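Local coordinates for protein D-alanine--D-alanine ligase (PDB 3TQT) that probably joins two D-alanines into D-alanyl-D-alanine at the cost of ATP, for peptidoglycan and cell wall formation, at residues A[22-27]-A[105-110]; A[119-124]-A[352-357]; A[281-286]-A[302-307]. All coordinates share one frame; numbering follows the deposited sequence.

How the interactions relate
Interactions 1 and 3 are buried; interaction 2 lies at the surface. Interaction 1 lies wholly in the N-terminal, Rossmann-like part. Interaction 2 ties that part to the C-terminal helix 340-370. Both reach the second subunit. Their segments 105-110 and 119-124 follow each other closely in the chain: 105-110 precedes helix 115-122, and 119-124 is its end. Interaction 3 lies in the ATP-grasp part, about 17 Å from interaction 2 between nearest atoms. The chemistry follows the place. Interaction 1 is a serine-histidine hydrogen bond backed by a methionine. Interaction 2 rests on a long salt bridge and a histidine against a helix-end carbonyl. Interaction 3 is apolar packing of isoleucines on a phenylalanine.

Interaction 1. Residues A[22-27]-A[105-110]; sequences IQSAKN and MVHGTQ
The imidazole of His107 meets Ser24 at its edge. Ser24 OG lies in the ring plane, 2.8 Å from His107 NE2, and the two are hydrogen-bonded. Above one face of the ring is the carbonyl O of Met105, 4.3 Å from the plane and displaced toward the rim. Met105 also reaches the helix with its side chain. Its CG anti to the backbone N (chi1 -169°) brings the chain against Ser24, where Met105 CG is 3.5 Å from Ser24 CB. That is tight for two carbons. The chain then bends twice, and Met105 SD stays close, 3.6 Å from Ser24 CB.

Helix 18-31 thus packs on the loop that follows strand 101-104 in the Rossmann-like N-terminal part. A loop from the C-terminal part joins in: Phe323 N bonds to Ser24 OG, and Ile320 O to His107 ND1. The side chain of His107 is about 8 Å from that of Asn318, a predicted magnesium ligand. Ser24 OG has a further bond to Ile20 O, one turn back in its helix. Three bonds therefore grip this buried hydroxyl. With both ring nitrogens bonded, the rotation of the His107 ring is fixed.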
loop_
_atom_site.group_PDB
_atom_site.type_symbol
_atom_site.label_atom_id
_atom_site.label_comp_id
_atom_site.label_asym_id
_atom_site.label_seq_id
_atom_site.Cartn_x
_atom_site.Cartn_y
_atom_site.Cartn_z
ATOM N N ILE A 22 -22.187 -3.812 0.186
ATOM C CA ILE A 22 -23.114 -4.905 0.440
ATOM C C ILE A 22 -23.827 -5.300 -0.849
ATOM O O ILE A 22 -23.982 -6.490 -1.129
ATOM C CB ILE A 22 -24.157 -4.514 1.502
ATOM C CG1 ILE A 22 -23.470 -4.345 2.860
ATOM C CG2 ILE A 22 -25.262 -5.563 1.569
ATOM C CD1 ILE A 22 -24.209 -3.424 3.805
ATOM N N GLN A 23 -24.277 -4.312 -1.627
ATOM C CA GLN A 23 -24.955 -4.625 -2.888
ATOM C C GLN A 23 -24.017 -5.303 -3.900
ATOM O O GLN A 23 -24.431 -6.213 -4.612
ATOM C CB GLN A 23 -25.645 -3.406 -3.504
ATOM C CG GLN A 23 -26.834 -2.906 -2.679
ATOM C CD GLN A 23 -27.782 -4.037 -2.281
ATOM O OE1 GLN A 23 -28.076 -4.233 -1.094
ATOM N NE2 GLN A 23 -28.263 -4.786 -3.274
ATOM N N SER A 24 -22.769 -4.853 -3.963
ATOM C CA SER A 24 -21.758 -5.532 -4.778
ATOM C C SER A 24 -21.598 -6.978 -4.319
ATOM O O SER A 24 -21.622 -7.907 -5.125
ATOM C CB SER A 24 -20.410 -4.792 -4.706
ATOM O OG SER A 24 -20.531 -3.506 -5.270
ATOM N N ALA A 25 -21.429 -7.166 -3.016
ATOM C CA ALA A 25 -21.237 -8.496 -2.463
ATOM C C ALA A 25 -22.432 -9.397 -2.745
ATOM O O ALA A 25 -22.264 -10.584 -3.007
ATOM C CB ALA A 25 -20.971 -8.432 -0.978
ATOM N N LYS A 26 -23.639 -8.841 -2.688
ATOM C CA LYS A 26 -24.818 -9.652 -2.945
ATOM C C LYS A 26 -24.820 -10.157 -4.380
ATOM O O LYS A 26 -25.133 -11.309 -4.636
ATOM C CB LYS A 26 -26.096 -8.883 -2.638
ATOM C CG LYS A 26 -26.342 -8.685 -1.159
ATOM C CD LYS A 26 -27.637 -7.917 -0.948
ATOM C CE LYS A 26 -27.952 -7.749 0.524
ATOM N NZ LYS A 26 -28.997 -8.703 0.970
ATOM N N ASN A 27 -24.460 -9.299 -5.319
ATOM C CA ASN A 27 -24.427 -9.722 -6.708
ATOM C C ASN A 27 -23.391 -10.809 -6.908
ATOM O O ASN A 27 -23.637 -11.806 -7.577
ATOM C CB ASN A 27 -24.105 -8.545 -7.629
ATOM C CG ASN A 27 -24.147 -8.930 -9.089
ATOM O OD1 ASN A 27 -25.048 -9.647 -9.525
ATOM N ND2 ASN A 27 -23.162 -8.478 -9.849
ATOM N N MET A 105 -14.538 -6.913 -1.162
ATOM C CA MET A 105 -15.531 -6.156 -1.897
ATOM C C MET A 105 -15.983 -5.008 -1.029
ATOM O O MET A 105 -17.154 -4.644 -1.005
ATOM C CB MET A 105 -16.693 -7.044 -2.353
ATOM C CG MET A 105 -17.658 -6.383 -3.350
ATOM S SD MET A 105 -16.884 -5.492 -4.735
ATOM C CE MET A 105 -15.684 -6.711 -5.302
ATOM N N VAL A 106 -15.020 -4.455 -0.306
ATOM C CA VAL A 106 -15.217 -3.219 0.420
ATOM C C VAL A 106 -14.699 -2.074 -0.447
ATOM O O VAL A 106 -13.514 -2.037 -0.795
ATOM C CB VAL A 106 -14.467 -3.242 1.757
ATOM C CG1 VAL A 106 -14.510 -1.864 2.411
ATOM C CG2 VAL A 106 -15.057 -4.298 2.672
ATOM N N HIS A 107 -15.592 -1.157 -0.815
ATOM C CA HIS A 107 -15.217 0.012 -1.615
ATOM C C HIS A 107 -14.683 1.130 -0.729
ATOM O O HIS A 107 -15.128 1.304 0.404
ATOM C CB HIS A 107 -16.412 0.550 -2.418
ATOM C CG HIS A 107 -17.168 -0.501 -3.177
ATOM N ND1 HIS A 107 -16.629 -1.188 -4.245
ATOM C CD2 HIS A 107 -18.432 -0.967 -3.031
ATOM C CE1 HIS A 107 -17.523 -2.044 -4.714
ATOM N NE2 HIS A 107 -18.624 -1.927 -3.997
ATOM N N GLY A 108 -13.740 1.897 -1.269
ATOM C CA GLY A 108 -13.197 3.059 -0.596
ATOM C C GLY A 108 -12.299 2.753 0.587
ATOM O O GLY A 108 -11.508 1.800 0.574
ATOM N N THR A 109 -12.419 3.588 1.614
ATOM C CA THR A 109 -11.621 3.451 2.818
ATOM C C THR A 109 -11.569 2.005 3.307
ATOM O O THR A 109 -12.576 1.286 3.296
ATOM C CB THR A 109 -12.139 4.391 3.918
ATOM O OG1 THR A 109 -12.048 5.741 3.456
ATOM C CG2 THR A 109 -11.323 4.249 5.181
ATOM N N GLN A 110 -10.367 1.590 3.707
ATOM C CA GLN A 110 -10.098 0.244 4.225
ATOM C C GLN A 110 -10.068 -0.832 3.136
ATOM O O GLN A 110 -9.186 -1.695 3.124
ATOM C CB GLN A 110 -11.092 -0.138 5.337
ATOM C CG GLN A 110 -11.331 0.953 6.393
ATOM C CD GLN A 110 -10.072 1.382 7.125
ATOM O OE1 GLN A 110 -9.023 1.579 6.516
ATOM N NE2 GLN A 110 -10.174 1.542 8.439
#

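Interaction 2. Residues A[119-124]-A[352-357]; sequences LLELLN and IDRHQE
A Schellman motif ends helix 115-122, and the residue that closes it, Asn124, faces His355 of the long C-terminal helix 340-370. Asn124 has positive phi (55°), and its N bonds back to Glu121 O. This turn presents Asn124 O to the histidine, 3.0 Å from His355 CE1. The oxygen approaches the ring obliquely. His355 reaches across because its CG is anti to the backbone N (chi1 172°).

Beside this lies a charged pair. Glu121 OE2 is 3.7 Å from Arg354 NH1, a long salt bridge at the edge of the guanidinium. The glutamate chain runs nearly perpendicular to the arginine chain, with carboxylate and guanidinium planes 68° apart. Tyr127 ties both more firmly: its OH bonds to Glu121 OE2, its O to Arg354 NH2, and its ring makes a cation-pi contact with Arg354. The amide of Asn124 turns to another partner, since OD1 bonds to Gln14 NE2 of the second subunit.

The contact joins the end of helix 115-122 to the middle of helix 340-370, next to the subunit interface. Leu119 and Leu123 pack on strand 74-78, and Leu120 packs on strand 101-104.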
loop_
_atom_site.group_PDB
_atom_site.type_symbol
_atom_site.label_atom_id
_atom_site.label_comp_id
_atom_site.label_asym_id
_atom_site.label_seq_id
_atom_site.Cartn_x
_atom_site.Cartn_y
_atom_site.Cartn_z
ATOM N N LEU A 119 -4.003 -7.025 5.539
ATOM C CA LEU A 119 -4.404 -8.066 6.477
ATOM C C LEU A 119 -4.388 -9.411 5.773
ATOM O O LEU A 119 -3.910 -10.414 6.316
ATOM C CB LEU A 119 -5.799 -7.784 7.042
ATOM C CG LEU A 119 -6.364 -8.914 7.902
ATOM C CD1 LEU A 119 -5.316 -9.376 8.909
ATOM C CD2 LEU A 119 -7.652 -8.457 8.599
ATOM N N LEU A 120 -4.888 -9.425 4.545
ATOM C CA LEU A 120 -4.968 -10.661 3.785
ATOM C C LEU A 120 -3.582 -11.177 3.432
ATOM O O LEU A 120 -3.363 -12.390 3.407
ATOM C CB LEU A 120 -5.831 -10.484 2.531
ATOM C CG LEU A 120 -7.304 -10.151 2.806
ATOM C CD1 LEU A 120 -8.020 -9.892 1.507
ATOM C CD2 LEU A 120 -7.980 -11.286 3.581
ATOM N N GLU A 121 -2.643 -10.268 3.166
ATOM C CA GLU A 121 -1.253 -10.666 2.968
ATOM C C GLU A 121 -0.688 -11.276 4.245
ATOM O O GLU A 121 0.021 -12.276 4.201
ATOM C CB GLU A 121 -0.377 -9.485 2.552
ATOM C CG GLU A 121 -0.711 -8.915 1.198
ATOM C CD GLU A 121 -0.207 -9.763 0.058
ATOM O OE1 GLU A 121 0.532 -10.739 0.310
ATOM O OE2 GLU A 121 -0.556 -9.448 -1.098
ATOM N N LEU A 122 -0.997 -10.673 5.386
ATOM C CA LEU A 122 -0.475 -11.178 6.655
ATOM C C LEU A 122 -1.037 -12.566 6.957
ATOM O O LEU A 122 -0.400 -13.365 7.643
ATOM C CB LEU A 122 -0.831 -10.231 7.794
ATOM C CG LEU A 122 -0.076 -8.911 7.793
ATOM C CD1 LEU A 122 -0.732 -7.967 8.781
ATOM C CD2 LEU A 122 1.375 -9.172 8.173
ATOM N N LEU A 123 -2.237 -12.833 6.457
ATOM C CA LEU A 123 -2.874 -14.139 6.633
ATOM C C LEU A 123 -2.444 -15.118 5.547
ATOM O O LEU A 123 -2.856 -16.280 5.554
ATOM C CB LEU A 123 -4.394 -14.011 6.624
ATOM C CG LEU A 123 -5.032 -13.261 7.792
ATOM C CD1 LEU A 123 -6.515 -13.207 7.606
ATOM C CD2 LEU A 123 -4.709 -13.943 9.098
ATOM N N ASN A 124 -1.622 -14.646 4.617
ATOM C CA ASN A 124 -1.153 -15.457 3.499
ATOM C C ASN A 124 -2.325 -16.049 2.743
ATOM O O ASN A 124 -2.272 -17.203 2.341
ATOM C CB ASN A 124 -0.230 -16.602 3.972
ATOM C CG ASN A 124 1.019 -16.101 4.675
ATOM O OD1 ASN A 124 1.398 -16.605 5.741
ATOM N ND2 ASN A 124 1.663 -15.102 4.085
ATOM N N ILE A 352 -5.666 -16.818 -7.110
ATOM C CA ILE A 352 -4.959 -18.004 -6.646
ATOM C C ILE A 352 -3.624 -18.136 -7.362
ATOM O O ILE A 352 -2.622 -18.473 -6.750
ATOM C CB ILE A 352 -5.812 -19.274 -6.805
ATOM C CG1 ILE A 352 -6.933 -19.253 -5.762
ATOM C CG2 ILE A 352 -4.960 -20.535 -6.608
ATOM C CD1 ILE A 352 -8.068 -20.210 -6.050
ATOM N N ASP A 353 -3.610 -17.858 -8.662
ATOM C CA ASP A 353 -2.358 -17.935 -9.417
ATOM C C ASP A 353 -1.333 -16.931 -8.905
ATOM O O ASP A 353 -0.151 -17.257 -8.768
ATOM C CB ASP A 353 -2.600 -17.664 -10.892
ATOM C CG ASP A 353 -3.281 -18.817 -11.596
ATOM O OD1 ASP A 353 -3.215 -19.952 -11.081
ATOM O OD2 ASP A 353 -3.868 -18.587 -12.673
ATOM N N ARG A 354 -1.781 -15.705 -8.640
ATOM C CA ARG A 354 -0.872 -14.689 -8.110
ATOM C C ARG A 354 -0.303 -15.144 -6.781
ATOM O O ARG A 354 0.899 -15.060 -6.547
ATOM C CB ARG A 354 -1.564 -13.341 -7.922
ATOM C CG ARG A 354 -0.601 -12.264 -7.394
ATOM C CD ARG A 354 -1.242 -10.885 -7.371
ATOM N NE ARG A 354 -2.414 -10.878 -6.500
ATOM C CZ ARG A 354 -2.406 -10.443 -5.245
ATOM N NH1 ARG A 354 -1.286 -9.960 -4.722
ATOM N NH2 ARG A 354 -3.514 -10.480 -4.517
ATOM N N HIS A 355 -1.180 -15.640 -5.915
ATOM C CA HIS A 355 -0.756 -16.124 -4.608
ATOM C C HIS A 355 0.296 -17.228 -4.728
ATOM O O HIS A 355 1.291 -17.257 -3.976
ATOM C CB HIS A 355 -1.976 -16.622 -3.830
ATOM C CG HIS A 355 -1.623 -17.315 -2.556
ATOM N ND1 HIS A 355 -1.463 -16.644 -1.365
ATOM C CD2 HIS A 355 -1.385 -18.618 -2.290
ATOM C CE1 HIS A 355 -1.146 -17.507 -0.416
ATOM N NE2 HIS A 355 -1.095 -18.713 -0.952
ATOM N N GLN A 356 0.075 -18.146 -5.668
ATOM C CA GLN A 356 0.979 -19.285 -5.828
ATOM C C GLN A 356 2.342 -18.806 -6.299
ATOM O O GLN A 356 3.373 -19.236 -5.785
ATOM C CB GLN A 356 0.394 -20.329 -6.791
ATOM C CG GLN A 356 -0.745 -21.128 -6.179
ATOM C CD GLN A 356 -0.373 -21.752 -4.840
ATOM O OE1 GLN A 356 -0.758 -21.256 -3.773
ATOM N NE2 GLN A 356 0.381 -22.847 -4.890
ATOM N N GLU A 357 2.336 -17.900 -7.266
ATOM C CA GLU A 357 3.570 -17.316 -7.767
ATOM C C GLU A 357 4.282 -16.538 -6.663
ATOM O O GLU A 357 5.476 -16.705 -6.464
ATOM C CB GLU A 357 3.282 -16.412 -8.962
ATOM C CG GLU A 357 4.503 -15.674 -9.501
ATOM C CD GLU A 357 5.447 -16.590 -10.270
ATOM O OE1 GLU A 357 5.036 -17.723 -10.600
ATOM O OE2 GLU A 357 6.595 -16.175 -10.546
#

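Interaction 3. Residues A[281-286]-A[302-307]; sequences KQIQQI and VDFFVT
Two isoleucines of one helix meet the Phe304 ring, one over a face and one at the edge. Ile283 comes over the face. Ile283 CG2 is 4.2 Å from the centroid of the Phe304 ring, 28° off the normal, a CH-pi contact. Ile286 comes to the edge, with its CG2 in the ring plane and 3.7 Å from Phe304 CE1. In both isoleucines CG2 is anti to the backbone N, and that branch makes the nearest side-chain approach to the ring. The backbone takes part as well: Ile283 O is 3.4 Å from Phe304 CZ, at the far end of the ring. The other branch of Ile283 runs on to the next inward residue, where Ile283 CD1 is 4.0 Å from Val306 CG2. Ile283 lies across Val306, nearly square to it.

This is a helix packed on a face of the antiparallel sheet of the ATP-grasp part. Helix 277-293 leads through a short connection into strand 298-306, and the two segments lie with axes 9.9 Å apart at 140°. Val302, Phe304 and Val306 point to the helix. Asp303, which alternates with them, is a predicted magnesium ligand, and its OD1 forms a salt bridge with Arg301 NE. Strands on both sides of 298-306 extend the apolar layer: Ile230 of strand 228-236 touches Ile283 and Val306, while Val314 of strand 312-318 touches Phe304 and Ile286.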
loop_
_atom_site.group_PDB
_atom_site.type_symbol
_atom_site.label_atom_id
_atom_site.label_comp_id
_atom_site.label_asym_id
_atom_site.label_seq_id
_atom_site.Cartn_x
_atom_site.Cartn_y
_atom_site.Cartn_z
ATOM N N LYS A 281 -9.843 1.641 -29.594
ATOM C CA LYS A 281 -8.568 0.950 -29.477
ATOM C C LYS A 281 -7.634 1.642 -28.491
ATOM O O LYS A 281 -6.919 0.982 -27.742
ATOM C CB LYS A 281 -7.885 0.837 -30.844
ATOM C CG LYS A 281 -8.599 -0.083 -31.828
ATOM C CD LYS A 281 -8.756 -1.491 -31.269
ATOM C CE LYS A 281 -9.359 -2.431 -32.308
ATOM N NZ LYS A 281 -9.443 -3.841 -31.819
ATOM N N GLN A 282 -7.633 2.971 -28.497
ATOM C CA GLN A 282 -6.763 3.722 -27.596
ATOM C C GLN A 282 -7.200 3.514 -26.158
ATOM O O GLN A 282 -6.389 3.204 -25.287
ATOM C CB GLN A 282 -6.797 5.207 -27.916
ATOM C CG GLN A 282 -5.979 5.615 -29.106
ATOM C CD GLN A 282 -6.090 7.102 -29.350
ATOM O OE1 GLN A 282 -5.672 7.912 -28.521
ATOM N NE2 GLN A 282 -6.684 7.471 -30.477
ATOM N N ILE A 283 -8.491 3.697 -25.916
ATOM C CA ILE A 283 -9.045 3.474 -24.592
ATOM C C ILE A 283 -8.631 2.098 -24.067
ATOM O O ILE A 283 -8.145 1.959 -22.948
ATOM C CB ILE A 283 -10.570 3.612 -24.622
ATOM C CG1 ILE A 283 -10.942 5.077 -24.907
ATOM C CG2 ILE A 283 -11.167 3.127 -23.302
ATOM C CD1 ILE A 283 -12.403 5.311 -25.166
ATOM N N GLN A 284 -8.809 1.076 -24.887
ATOM C CA GLN A 284 -8.483 -0.270 -24.453
ATOM C C GLN A 284 -6.987 -0.424 -24.190
ATOM O O GLN A 284 -6.589 -0.998 -23.173
ATOM C CB GLN A 284 -9.002 -1.299 -25.460
ATOM C CG GLN A 284 -10.520 -1.432 -25.422
ATOM C CD GLN A 284 -11.068 -2.266 -26.558
ATOM O OE1 GLN A 284 -10.649 -2.125 -27.704
ATOM N NE2 GLN A 284 -12.005 -3.145 -26.243
ATOM N N GLN A 285 -6.152 0.115 -25.075
ATOM C CA GLN A 285 -4.719 -0.085 -24.908
ATOM C C GLN A 285 -4.174 0.674 -23.711
ATOM O O GLN A 285 -3.335 0.158 -22.973
ATOM C CB GLN A 285 -3.931 0.293 -26.153
ATOM C CG GLN A 285 -2.456 -0.088 -26.034
ATOM C CD GLN A 285 -2.244 -1.597 -25.924
ATOM O OE1 GLN A 285 -2.502 -2.332 -26.875
ATOM N NE2 GLN A 285 -1.780 -2.063 -24.757
ATOM N N ILE A 286 -4.654 1.894 -23.522
ATOM C CA ILE A 286 -4.202 2.718 -22.411
ATOM C C ILE A 286 -4.702 2.127 -21.102
ATOM O O ILE A 286 -3.986 2.120 -20.103
ATOM C CB ILE A 286 -4.684 4.177 -22.549
ATOM C CG1 ILE A 286 -4.044 4.819 -23.785
ATOM C CG2 ILE A 286 -4.310 4.980 -21.310
ATOM C CD1 ILE A 286 -4.511 6.225 -24.036
ATOM N N VAL A 302 -10.704 1.436 -15.341
ATOM C CA VAL A 302 -9.986 2.661 -15.679
ATOM C C VAL A 302 -10.968 3.667 -16.234
ATOM O O VAL A 302 -11.685 3.376 -17.205
ATOM C CB VAL A 302 -8.906 2.413 -16.738
ATOM C CG1 VAL A 302 -8.075 3.678 -16.934
ATOM C CG2 VAL A 302 -8.025 1.240 -16.335
ATOM N N ASP A 303 -11.010 4.839 -15.602
ATOM C CA ASP A 303 -11.941 5.897 -15.969
ATOM C C ASP A 303 -11.184 6.973 -16.714
ATOM O O ASP A 303 -10.134 7.431 -16.264
ATOM C CB ASP A 303 -12.617 6.488 -14.733
ATOM C CG ASP A 303 -13.451 5.459 -13.972
ATOM O OD1 ASP A 303 -13.676 4.340 -14.492
ATOM O OD2 ASP A 303 -13.880 5.778 -12.847
ATOM N N PHE A 304 -11.725 7.344 -17.865
ATOM C CA PHE A 304 -11.093 8.295 -18.757
ATOM C C PHE A 304 -11.986 9.500 -18.986
ATOM O O PHE A 304 -13.204 9.444 -18.778
ATOM C CB PHE A 304 -10.927 7.682 -20.139
ATOM C CG PHE A 304 -10.045 6.475 -20.197
ATOM C CD1 PHE A 304 -8.744 6.579 -20.644
ATOM C CD2 PHE A 304 -10.542 5.224 -19.893
ATOM C CE1 PHE A 304 -7.944 5.461 -20.733
ATOM C CE2 PHE A 304 -9.749 4.102 -19.981
ATOM C CZ PHE A 304 -8.457 4.212 -20.405
ATOM N N PHE A 305 -11.372 10.575 -19.468
ATOM C CA PHE A 305 -12.094 11.596 -20.223
ATOM C C PHE A 305 -11.675 11.445 -21.676
ATOM O O PHE A 305 -10.504 11.195 -21.973
ATOM C CB PHE A 305 -11.763 13.001 -19.716
ATOM C CG PHE A 305 -12.586 13.416 -18.539
ATOM C CD1 PHE A 305 -13.812 14.028 -18.719
ATOM C CD2 PHE A 305 -12.148 13.169 -17.251
ATOM C CE1 PHE A 305 -14.581 14.404 -17.631
ATOM C CE2 PHE A 305 -12.907 13.544 -16.160
ATOM C CZ PHE A 305 -14.127 14.158 -16.352
ATOM N N VAL A 306 -12.638 11.546 -22.583
ATOM C CA VAL A 306 -12.320 11.668 -23.995
ATOM C C VAL A 306 -12.789 13.044 -24.436
ATOM O O VAL A 306 -13.979 13.346 -24.382
ATOM C CB VAL A 306 -13.005 10.595 -24.841
ATOM C CG1 VAL A 306 -12.734 10.845 -26.324
ATOM C CG2 VAL A 306 -12.520 9.230 -24.429
ATOM N N THR A 307 -11.842 13.883 -24.843
ATOM C CA THR A 307 -12.143 15.264 -25.177
ATOM C C THR A 307 -12.860 15.347 -26.521
ATOM O O THR A 307 -12.878 14.386 -27.305
ATOM C CB THR A 307 -10.860 16.130 -25.243
ATOM O OG1 THR A 307 -10.084 15.743 -26.380
ATOM C CG2 THR A 307 -10.025 15.952 -23.985
#